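Side-chain contacts in glucanase (Clostridium thermocellum, PDB 5GXX), which probably hydrolyses internal beta-1,4-glucosidic bonds of cellulose as a family 9 endoglucanase of the cellulosome: residues A[236-241]-A[245-250]; A[252-257]-A[267-272]; A[273-278]-A[294-299]. The protein carries 1 engineered substitution. All coordinates share one frame; numbering follows the deposited sequence.

Contact 1 (A[236-241]-A[245-250]); sequences DIEYQW and WDDCHY. With CA (calcium ion), chain C.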
loop_
_atom_site.group_PDB
_atom_site.type_symbol
_atom_site.label_atom_id
_atom_site.label_comp_id
_atom_site.label_asym_id
_atom_site.label_seq_id
_atom_site.Cartn_x
_atom_site.Cartn_y
_atom_site.Cartn_z
ATOM N N ASP A 236 -6.497 -62.883 1.553
ATOM C CA ASP A 236 -6.942 -62.469 0.228
ATOM C C ASP A 236 -6.193 -61.216 -0.223
ATOM O O ASP A 236 -5.898 -60.335 0.588
ATOM C CB ASP A 236 -8.434 -62.138 0.243
ATOM C CG ASP A 236 -9.324 -63.345 0.507
ATOM O OD1 ASP A 236 -8.970 -64.483 0.132
ATOM O OD2 ASP A 236 -10.423 -63.130 1.057
ATOM N N ILE A 237 -5.921 -61.140 -1.524
ATOM C CA ILE A 237 -5.376 -59.932 -2.142
ATOM C C ILE A 237 -6.432 -58.842 -1.979
ATOM O O ILE A 237 -7.631 -59.118 -2.086
ATOM C CB ILE A 237 -5.008 -60.186 -3.621
ATOM C CG1 ILE A 237 -3.812 -61.155 -3.691
ATOM C CG2 ILE A 237 -4.671 -58.879 -4.343
ATOM C CD1 ILE A 237 -3.668 -61.876 -5.006
ATOM N N GLU A 238 -5.997 -57.619 -1.691
ATOM C CA GLU A 238 -6.921 -56.507 -1.476
ATOM C C GLU A 238 -7.917 -56.374 -2.634
ATOM O O GLU A 238 -7.523 -56.377 -3.802
ATOM C CB GLU A 238 -6.155 -55.201 -1.237
ATOM C CG GLU A 238 -7.087 -53.984 -1.123
ATOM C CD GLU A 238 -6.367 -52.702 -0.744
ATOM O OE1 GLU A 238 -5.126 -52.634 -0.924
ATOM O OE2 GLU A 238 -7.057 -51.752 -0.296
ATOM N N TYR A 239 -9.209 -56.284 -2.307
ATOM C CA TYR A 239 -10.233 -56.130 -3.343
ATOM C C TYR A 239 -11.250 -55.007 -3.129
ATOM O O TYR A 239 -11.980 -54.682 -4.066
ATOM C CB TYR A 239 -10.989 -57.444 -3.566
ATOM C CG TYR A 239 -11.804 -57.918 -2.389
ATOM C CD1 TYR A 239 -11.194 -58.597 -1.329
ATOM C CD2 TYR A 239 -13.174 -57.688 -2.321
ATOM C CE1 TYR A 239 -11.940 -59.008 -0.232
ATOM C CE2 TYR A 239 -13.928 -58.098 -1.237
ATOM C CZ TYR A 239 -13.300 -58.779 -0.201
ATOM O OH TYR A 239 -14.037 -59.194 0.882
ATOM N N GLN A 240 -11.279 -54.432 -1.926
ATOM C CA GLN A 240 -12.288 -53.443 -1.524
ATOM C C GLN A 240 -11.819 -52.013 -1.825
ATOM O O GLN A 240 -11.685 -51.168 -0.930
ATOM C CB GLN A 240 -12.641 -53.621 -0.046
ATOM C CG GLN A 240 -13.209 -54.984 0.299
ATOM C CD GLN A 240 -13.646 -55.088 1.743
ATOM O OE1 GLN A 240 -13.649 -54.106 2.493
ATOM N NE2 GLN A 240 -14.019 -56.297 2.144
ATOM N N TRP A 241 -11.522 -51.776 -3.098
ATOM C CA TRP A 241 -11.176 -50.453 -3.581
ATOM C C TRP A 241 -11.396 -50.478 -5.097
ATOM O O TRP A 241 -11.927 -51.461 -5.616
ATOM C CB TRP A 241 -9.744 -50.067 -3.152
ATOM C CG TRP A 241 -9.504 -48.576 -3.169
ATOM C CD1 TRP A 241 -8.712 -47.885 -4.039
ATOM C CD2 TRP A 241 -10.046 -47.603 -2.262
ATOM N NE1 TRP A 241 -8.727 -46.544 -3.741
ATOM C CE2 TRP A 241 -9.563 -46.339 -2.674
ATOM C CE3 TRP A 241 -10.894 -47.671 -1.148
ATOM C CZ2 TRP A 241 -9.877 -45.156 -1.994
ATOM C CZ3 TRP A 241 -11.239 -46.479 -0.493
ATOM C CH2 TRP A 241 -10.732 -45.241 -0.926
ATOM N N TRP A 245 -5.356 -44.539 -10.475
ATOM C CA TRP A 245 -3.981 -44.060 -10.692
ATOM C C TRP A 245 -2.951 -44.640 -9.727
ATOM O O TRP A 245 -1.785 -44.747 -10.097
ATOM C CB TRP A 245 -3.899 -42.529 -10.668
ATOM C CG TRP A 245 -4.336 -41.963 -9.339
ATOM C CD1 TRP A 245 -5.605 -41.591 -8.971
ATOM C CD2 TRP A 245 -3.519 -41.775 -8.177
ATOM N NE1 TRP A 245 -5.629 -41.185 -7.660
ATOM C CE2 TRP A 245 -4.356 -41.273 -7.154
ATOM C CE3 TRP A 245 -2.162 -41.968 -7.902
ATOM C CZ2 TRP A 245 -3.880 -40.969 -5.873
ATOM C CZ3 TRP A 245 -1.687 -41.659 -6.633
ATOM C CH2 TRP A 245 -2.544 -41.174 -5.635
ATOM N N ASP A 246 -3.356 -44.938 -8.497
ATOM C CA ASP A 246 -2.436 -45.431 -7.475
ATOM C C ASP A 246 -2.216 -46.948 -7.487
ATOM O O ASP A 246 -1.217 -47.475 -6.976
ATOM C CB ASP A 246 -2.950 -45.026 -6.095
ATOM C CG ASP A 246 -1.996 -45.426 -4.994
ATOM O OD1 ASP A 246 -0.922 -44.811 -4.909
ATOM O OD2 ASP A 246 -2.307 -46.375 -4.246
ATOM N N ASP A 247 -3.196 -47.647 -8.054
ATOM C CA ASP A 247 -3.297 -49.087 -7.915
ATOM C C ASP A 247 -4.115 -49.747 -9.025
ATOM O O ASP A 247 -5.351 -49.721 -9.033
ATOM C CB ASP A 247 -3.865 -49.428 -6.537
ATOM C CG ASP A 247 -3.752 -50.899 -6.196
ATOM O OD1 ASP A 247 -3.337 -51.706 -7.066
ATOM O OD2 ASP A 247 -4.126 -51.236 -5.052
ATOM N N CYS A 248 -3.388 -50.358 -9.949
ATOM C CA CYS A 248 -3.937 -51.038 -11.110
ATOM C C CYS A 248 -3.946 -52.557 -10.972
ATOM O O CYS A 248 -4.161 -53.259 -11.960
ATOM C CB CYS A 248 -3.160 -50.621 -12.367
ATOM S SG CYS A 248 -3.494 -48.951 -12.945
ATOM N N HIS A 249 -3.731 -53.107 -9.775
ATOM C CA HIS A 249 -3.728 -54.569 -9.653
ATOM C C HIS A 249 -5.064 -55.197 -9.999
ATOM O O HIS A 249 -5.101 -56.310 -10.513
ATOM C CB HIS A 249 -3.167 -55.153 -8.339
ATOM C CG HIS A 249 -4.121 -55.148 -7.181
ATOM N ND1 HIS A 249 -4.226 -54.073 -6.328
ATOM C CD2 HIS A 249 -4.934 -56.110 -6.677
ATOM C CE1 HIS A 249 -5.089 -54.360 -5.366
ATOM N NE2 HIS A 249 -5.553 -55.583 -5.568
ATOM N N TYR A 250 -6.141 -54.462 -9.726
ATOM C CA TYR A 250 -7.506 -54.923 -9.992
ATOM C C TYR A 250 -7.651 -55.303 -11.463
ATOM O O TYR A 250 -8.048 -56.421 -11.799
ATOM C CB TYR A 250 -8.542 -53.847 -9.599
ATOM C CG TYR A 250 -8.289 -53.350 -8.187
ATOM C CD1 TYR A 250 -8.786 -54.053 -7.095
ATOM C CD2 TYR A 250 -7.508 -52.217 -7.946
ATOM C CE1 TYR A 250 -8.530 -53.633 -5.795
ATOM C CE2 TYR A 250 -7.238 -51.801 -6.645
ATOM C CZ TYR A 250 -7.742 -52.517 -5.582
ATOM O OH TYR A 250 -7.471 -52.134 -4.289
HETATM CA CA CA C . 0.766 -48.640 -6.526
HETATM O O HOH W 1 -3.348 -52.691 -2.872
HETATM O O HOH W 2 1.235 -46.611 -5.634
#
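The start of helix 249-260, next to a calcium site of the family 9 catalytic domain, meets the preceding loop through H249 and Y250, which face I237, E238 and W241. H249 NE2 donates to the backbone O of E238 at 2.8 Å, a nearly straight bond (163°) lying in the imidazole plane. On the other side of the ring, ND1 donates to D247 OD1 over 2.6 Å, meeting the syn side of the carboxylate. The same oxygen accepts from H249 N on its anti side, closing an Asx turn before the helix, so two bonds grip OD1 and the imidazole is held at both nitrogens. That His-carboxylate pair sits one residue beyond D246, whose backbone O binds the calcium ion at 2.3 Å along with S195, G196, D199 and E200. I237 lays CG2 obliquely against the NE2 and CD2 side of the imidazole. With its CG anti to the backbone N (chi1 175°) and an extended chain, E238 crosses Y250 obliquely, and CG comes 3.7 Å from Y250 OH. Its carboxylate stands 4.5 Å from that of D247 (OE1 to OD2); a water between them, 2.6 Å from E238 OE1 and 2.7 Å from D247 OD2, can donate to either and may soften their repulsion. W241 sets CB 3.3 Å from Y250 OH, while W241 O lies over one face of the tyrosine ring.

Contact 2 (A[252-257]-A[267-272]); sequences AMILLA and KFAQMH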
loop_
_atom_site.group_PDB
_atom_site.type_symbol
_atom_site.label_atom_id
_atom_site.label_comp_id
_atom_site.label_asym_id
_atom_site.label_seq_id
_atom_site.Cartn_x
_atom_site.Cartn_y
_atom_site.Cartn_z
ATOM N N ALA A 252 -5.198 -55.621 -13.630
ATOM C CA ALA A 252 -4.191 -56.614 -13.996
ATOM C C ALA A 252 -4.667 -58.044 -13.737
ATOM O O ALA A 252 -4.395 -58.928 -14.541
ATOM C CB ALA A 252 -2.874 -56.327 -13.298
ATOM N N MET A 253 -5.381 -58.273 -12.635
ATOM C CA MET A 253 -5.920 -59.591 -12.307
ATOM C C MET A 253 -6.948 -60.040 -13.355
ATOM O O MET A 253 -6.989 -61.213 -13.757
ATOM C CB MET A 253 -6.521 -59.612 -10.896
ATOM C CG MET A 253 -5.519 -59.360 -9.746
ATOM S SD MET A 253 -4.211 -60.613 -9.555
ATOM C CE MET A 253 -5.068 -61.822 -8.551
ATOM N N ILE A 254 -7.754 -59.091 -13.825
ATOM C CA ILE A 254 -8.717 -59.352 -14.884
ATOM C C ILE A 254 -8.009 -59.766 -16.171
ATOM O O ILE A 254 -8.401 -60.750 -16.797
ATOM C CB ILE A 254 -9.688 -58.163 -15.068
ATOM C CG1 ILE A 254 -10.676 -58.141 -13.893
ATOM C CG2 ILE A 254 -10.416 -58.227 -16.411
ATOM C CD1 ILE A 254 -11.450 -56.840 -13.787
ATOM N N LEU A 255 -6.959 -59.033 -16.535
ATOM C CA LEU A 255 -6.176 -59.364 -17.714
ATOM C C LEU A 255 -5.521 -60.733 -17.567
ATOM O O LEU A 255 -5.448 -61.480 -18.539
ATOM C CB LEU A 255 -5.109 -58.291 -17.979
ATOM C CG LEU A 255 -5.622 -56.898 -18.342
ATOM C CD1 LEU A 255 -4.463 -55.903 -18.319
ATOM C CD2 LEU A 255 -6.360 -56.877 -19.682
ATOM N N LEU A 256 -5.050 -61.075 -16.371
ATOM C CA LEU A 256 -4.391 -62.364 -16.142
ATOM C C LEU A 256 -5.353 -63.549 -16.065
ATOM O O LEU A 256 -4.968 -64.683 -16.362
ATOM C CB LEU A 256 -3.545 -62.318 -14.872
ATOM C CG LEU A 256 -2.199 -61.588 -14.942
ATOM C CD1 LEU A 256 -1.478 -61.841 -13.628
ATOM C CD2 LEU A 256 -1.342 -62.118 -16.096
ATOM N N ALA A 257 -6.596 -63.284 -15.657
ATOM C CA ALA A 257 -7.672 -64.271 -15.746
ATOM C C ALA A 257 -7.906 -64.633 -17.205
ATOM O O ALA A 257 -7.977 -65.815 -17.546
ATOM C CB ALA A 257 -8.961 -63.728 -15.131
ATOM N N LYS A 267 -11.333 -66.080 -9.422
ATOM C CA LYS A 267 -11.819 -65.926 -8.061
ATOM C C LYS A 267 -11.658 -64.487 -7.586
ATOM O O LYS A 267 -12.608 -63.928 -7.008
ATOM C CB LYS A 267 -11.110 -66.879 -7.096
ATOM C CG LYS A 267 -11.484 -66.705 -5.634
ATOM C CD LYS A 267 -10.851 -67.783 -4.759
ATOM C CE LYS A 267 -11.302 -67.625 -3.315
ATOM N NZ LYS A 267 -10.993 -68.847 -2.523
ATOM N N PHE A 268 -10.469 -63.926 -7.803
ATOM C CA PHE A 268 -10.221 -62.532 -7.439
ATOM C C PHE A 268 -11.155 -61.561 -8.158
ATOM O O PHE A 268 -11.762 -60.716 -7.493
ATOM C CB PHE A 268 -8.766 -62.099 -7.662
ATOM C CG PHE A 268 -8.564 -60.635 -7.376
ATOM C CD1 PHE A 268 -8.287 -60.223 -6.084
ATOM C CD2 PHE A 268 -8.778 -59.682 -8.366
ATOM C CE1 PHE A 268 -8.149 -58.866 -5.792
ATOM C CE2 PHE A 268 -8.640 -58.329 -8.087
ATOM C CZ PHE A 268 -8.337 -57.923 -6.793
ATOM N N ALA A 269 -11.268 -61.670 -9.482
ATOM C CA ALA A 269 -12.076 -60.749 -10.282
ATOM C C ALA A 269 -13.523 -60.795 -9.802
ATOM O O ALA A 269 -14.152 -59.747 -9.703
ATOM C CB ALA A 269 -11.994 -61.100 -11.769
ATOM N N GLN A 270 -14.049 -61.987 -9.515
ATOM C CA GLN A 270 -15.443 -62.128 -9.098
ATOM C C GLN A 270 -15.677 -61.593 -7.681
ATOM O O GLN A 270 -16.709 -60.972 -7.414
ATOM C CB GLN A 270 -15.938 -63.574 -9.268
ATOM C CG GLN A 270 -16.036 -63.981 -10.725
ATOM C CD GLN A 270 -16.204 -65.469 -10.943
ATOM O OE1 GLN A 270 -16.710 -66.192 -10.078
ATOM N NE2 GLN A 270 -15.781 -65.938 -12.112
ATOM N N MET A 271 -14.706 -61.785 -6.793
ATOM C CA MET A 271 -14.796 -61.242 -5.435
ATOM C C MET A 271 -14.797 -59.701 -5.471
ATOM O O MET A 271 -15.664 -59.025 -4.873
ATOM C CB MET A 271 -13.623 -61.760 -4.589
ATOM C CG MET A 271 -13.615 -61.257 -3.152
ATOM S SD MET A 271 -12.218 -61.934 -2.221
ATOM C CE MET A 271 -12.117 -63.609 -2.855
ATOM N N HIS A 272 -13.853 -59.149 -6.226
ATOM C CA HIS A 272 -13.703 -57.705 -6.378
ATOM C C HIS A 272 -14.951 -57.083 -7.014
ATOM O O HIS A 272 -15.544 -56.120 -6.480
ATOM C CB HIS A 272 -12.455 -57.414 -7.229
ATOM C CG HIS A 272 -12.370 -56.013 -7.760
ATOM N ND1 HIS A 272 -12.142 -54.913 -6.959
ATOM C CD2 HIS A 272 -12.501 -55.531 -9.023
ATOM C CE1 HIS A 272 -12.173 -53.816 -7.700
ATOM N NE2 HIS A 272 -12.365 -54.163 -8.959
#
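M253 of helix 249-260 folds over the ring of F268 on helix 263-276, the two side chains crossing at about a right angle. The methionine leaves its helix with CG beside the backbone N (chi1 -64°) and bends again at chi2 and chi3, so that the chain curls over the phenyl group. CB touches the rim, 3.4 Å from F268 CD2. CG lies over the face at 4.0 Å from the ring centroid, 30° off the normal, which makes a CH-pi contact. Farther above the same ring stands the sulfur, with SD 5.1 Å from the centroid in a more distant Met-aromatic contact. The final bend brings CE back to the root of the phenylalanine, 3.8 Å from F268 CB. On the F268 side, a chi1 of 176° swings the ring away from its own backbone N and across to the partner helix. I237, from the loop before helix 249-260, touches both M253 and F268.

One residue further along each helix, I254 and A269 form the second point of contact, where the CA atoms make their nearest approach, 5.9 Å. I254 CG1 reaches the methyl CB of A269 at 3.9 Å, consistent with the small alanine allowing so near an approach of these consecutive helices of the catalytic domain. All four touching residues are buried; the groups that meet are apolar, and the thioether and the phenyl ring are readily polarisable. Cohesion across this interface therefore probably rests largely on dispersion and on burial of hydrocarbon surface, without directional polar bonds between the segments.

Contact 3 (A[273-278]-A[294-299]); sequences LDWWTP and AHLDTW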
loop_
_atom_site.group_PDB
_atom_site.type_symbol
_atom_site.label_atom_id
_atom_site.label_comp_id
_atom_site.label_asym_id
_atom_site.label_seq_id
_atom_site.Cartn_x
_atom_site.Cartn_y
_atom_site.Cartn_z
ATOM N N LEU A 273 -15.380 -57.648 -8.139
ATOM C CA LEU A 273 -16.552 -57.081 -8.806
ATOM C C LEU A 273 -17.828 -57.285 -7.994
ATOM O O LEU A 273 -18.675 -56.387 -7.930
ATOM C CB LEU A 273 -16.713 -57.572 -10.249
ATOM C CG LEU A 273 -15.635 -57.073 -11.208
ATOM C CD1 LEU A 273 -15.686 -57.839 -12.529
ATOM C CD2 LEU A 273 -15.646 -55.561 -11.415
ATOM N N ASP A 274 -17.956 -58.444 -7.343
ATOM C CA ASP A 274 -19.145 -58.674 -6.521
ATOM C C ASP A 274 -19.240 -57.601 -5.435
ATOM O O ASP A 274 -20.324 -57.118 -5.134
ATOM C CB ASP A 274 -19.109 -60.063 -5.878
ATOM C CG ASP A 274 -19.505 -61.177 -6.845
ATOM O OD1 ASP A 274 -19.796 -60.905 -8.034
ATOM O OD2 ASP A 274 -19.565 -62.323 -6.362
ATOM N N TRP A 275 -18.105 -57.238 -4.845
ATOM C CA TRP A 275 -18.079 -56.220 -3.802
ATOM C C TRP A 275 -18.603 -54.875 -4.283
ATOM O O TRP A 275 -19.160 -54.131 -3.488
ATOM C CB TRP A 275 -16.674 -56.100 -3.201
ATOM C CG TRP A 275 -16.531 -55.133 -2.057
ATOM C CD1 TRP A 275 -16.833 -55.347 -0.742
ATOM C CD2 TRP A 275 -16.066 -53.782 -2.147
ATOM N NE1 TRP A 275 -16.603 -54.196 -0.005
ATOM C CE2 TRP A 275 -16.113 -53.231 -0.848
ATOM C CE3 TRP A 275 -15.601 -52.989 -3.203
ATOM C CZ2 TRP A 275 -15.697 -51.930 -0.577
ATOM C CZ3 TRP A 275 -15.183 -51.698 -2.935
ATOM C CH2 TRP A 275 -15.234 -51.183 -1.629
ATOM N N TRP A 276 -18.403 -54.591 -5.562
ATOM C CA TRP A 276 -18.888 -53.377 -6.197
ATOM C C TRP A 276 -20.369 -53.425 -6.606
ATOM O O TRP A 276 -20.966 -52.371 -6.814
ATOM C CB TRP A 276 -18.018 -53.087 -7.420
ATOM C CG TRP A 276 -16.788 -52.338 -7.040
ATOM C CD1 TRP A 276 -15.565 -52.858 -6.678
ATOM C CD2 TRP A 276 -16.670 -50.919 -6.935
ATOM N NE1 TRP A 276 -14.696 -51.831 -6.365
ATOM C CE2 TRP A 276 -15.355 -50.631 -6.513
ATOM C CE3 TRP A 276 -17.550 -49.855 -7.196
ATOM C CZ2 TRP A 276 -14.911 -49.316 -6.316
ATOM C CZ3 TRP A 276 -17.103 -48.555 -7.020
ATOM C CH2 TRP A 276 -15.791 -48.295 -6.578
ATOM N N THR A 277 -20.942 -54.618 -6.746
ATOM C CA THR A 277 -22.314 -54.769 -7.230
ATOM C C THR A 277 -23.332 -54.590 -6.099
ATOM O O THR A 277 -22.996 -54.757 -4.930
ATOM C CB THR A 277 -22.556 -56.157 -7.860
ATOM O OG1 THR A 277 -22.454 -57.178 -6.853
ATOM C CG2 THR A 277 -21.608 -56.414 -9.037
ATOM N N PRO A 278 -24.593 -54.281 -6.431
ATOM C CA PRO A 278 -25.632 -54.188 -5.402
ATOM C C PRO A 278 -25.771 -55.411 -4.490
ATOM O O PRO A 278 -26.099 -55.266 -3.312
ATOM C CB PRO A 278 -26.910 -53.937 -6.213
ATOM C CG PRO A 278 -26.398 -53.126 -7.375
ATOM C CD PRO A 278 -25.116 -53.854 -7.740
ATOM N N ALA A 294 -22.361 -46.292 -6.968
ATOM C CA ALA A 294 -21.393 -46.945 -6.073
ATOM C C ALA A 294 -20.445 -45.827 -5.677
ATOM O O ALA A 294 -19.866 -45.181 -6.560
ATOM C CB ALA A 294 -20.678 -48.128 -6.782
ATOM N N HIS A 295 -20.323 -45.572 -4.375
ATOM C CA HIS A 295 -19.667 -44.364 -3.866
ATOM C C HIS A 295 -18.486 -44.735 -2.957
ATOM O O HIS A 295 -18.636 -45.042 -1.758
ATOM C CB HIS A 295 -20.699 -43.504 -3.118
ATOM C CG HIS A 295 -20.358 -42.045 -3.047
ATOM N ND1 HIS A 295 -19.374 -41.555 -2.213
ATOM C CD2 HIS A 295 -20.901 -40.971 -3.674
ATOM C CE1 HIS A 295 -19.314 -40.243 -2.348
ATOM N NE2 HIS A 295 -20.216 -39.863 -3.238
ATOM N N LEU A 296 -17.298 -44.762 -3.551
ATOM C CA LEU A 296 -16.159 -45.340 -2.848
ATOM C C LEU A 296 -15.565 -44.439 -1.778
ATOM O O LEU A 296 -15.136 -44.942 -0.731
ATOM C CB LEU A 296 -15.066 -45.806 -3.827
ATOM C CG LEU A 296 -13.808 -46.466 -3.232
ATOM C CD1 LEU A 296 -14.214 -47.832 -2.673
ATOM C CD2 LEU A 296 -12.743 -46.549 -4.312
ATOM N N ASP A 297 -15.538 -43.136 -2.054
ATOM C CA ASP A 297 -14.838 -42.204 -1.189
ATOM C C ASP A 297 -15.388 -40.823 -1.475
ATOM O O ASP A 297 -16.059 -40.624 -2.481
ATOM C CB ASP A 297 -13.339 -42.266 -1.514
ATOM C CG ASP A 297 -12.447 -41.686 -0.414
ATOM O OD1 ASP A 297 -12.758 -41.792 0.787
ATOM O OD2 ASP A 297 -11.404 -41.100 -0.754
ATOM N N THR A 298 -15.052 -39.877 -0.604
ATOM C CA THR A 298 -15.437 -38.474 -0.745
ATOM C C THR A 298 -14.919 -37.876 -2.054
ATOM O O THR A 298 -15.635 -37.100 -2.682
ATOM C CB THR A 298 -14.821 -37.688 0.434
ATOM O OG1 THR A 298 -15.335 -38.230 1.655
ATOM C CG2 THR A 298 -15.117 -36.204 0.370
ATOM N N TRP A 299 -13.718 -38.268 -2.470
ATOM C CA TRP A 299 -13.034 -37.663 -3.614
ATOM C C TRP A 299 -13.228 -38.504 -4.866
ATOM O O TRP A 299 -12.955 -39.704 -4.871
ATOM C CB TRP A 299 -11.547 -37.461 -3.296
ATOM C CG TRP A 299 -11.373 -36.640 -2.048
ATOM C CD1 TRP A 299 -11.353 -35.281 -1.954
ATOM C CD2 TRP A 299 -11.240 -37.136 -0.711
ATOM N NE1 TRP A 299 -11.209 -34.897 -0.636
ATOM C CE2 TRP A 299 -11.143 -36.019 0.146
ATOM C CE3 TRP A 299 -11.205 -38.421 -0.153
ATOM C CZ2 TRP A 299 -11.000 -36.147 1.533
ATOM C CZ3 TRP A 299 -11.056 -38.553 1.233
ATOM C CH2 TRP A 299 -10.952 -37.417 2.056
#
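L296 is a branched knob set against two neighbouring indoles, W275 and W276, at the C-terminal end of helix 263-276. Its CD1 meets the edge of the W275 ring near the ring plane, 3.7 Å from CH2, and, in the angle between the rings, also approaches W276 CZ2 at 4.0 Å. CB and CD2 lie against W276: CB is 3.8 Å from W276 CH2 in an oblique approach, and CD2 is 4.0 Å from W276 CZ2. The leucine crosses both indoles at about a right angle, a chi1 of -179° stretching it out so that its two methyls reach the rings. Behind this hollow the tryptophans lean on each other, with W275 CZ3 3.4 Å above the face of W276 and offset toward its rim. A294 supplies a smaller bump, its methyl CB reaching the benzo edge of W276 at 3.6 Å from both CE3 and CZ3. In the (alpha/alpha)6 barrel of the family 9 catalytic domain, the arrangement joins the end of one helix to the loop that leads into helix 301-318. That helix adds Y304 against L296 and E308 against W276. The polar corner of W276 is turned to another neighbour, since NE1 donates to W241 O. Where the helix stops, T277 leaves helical geometry and folds back onto D274 O, which accepts from both T277 OG1 (2.7 Å) and T277 N (3.0 Å).

How the contacts relate
Following the chain from the N terminus, contact 1 closes a short loop within the stretch leading into helix 249-260. Contact 2 then pairs that helix with helix 263-276 across the turn between them, and contact 3 closes a longer excursion without helix or strand, from the end of helix 263-276 to the approach to helix 301-318. The three follow in series, neither nesting nor crossing. In space the loop 236-241 bridges them: Y239 O is a probable hydrogen-bond acceptor for H272 ND1 of contact 2, and W241 packs on L296 of contact 3. The 267-272 and 273-278 segments simply adjoin along one helix.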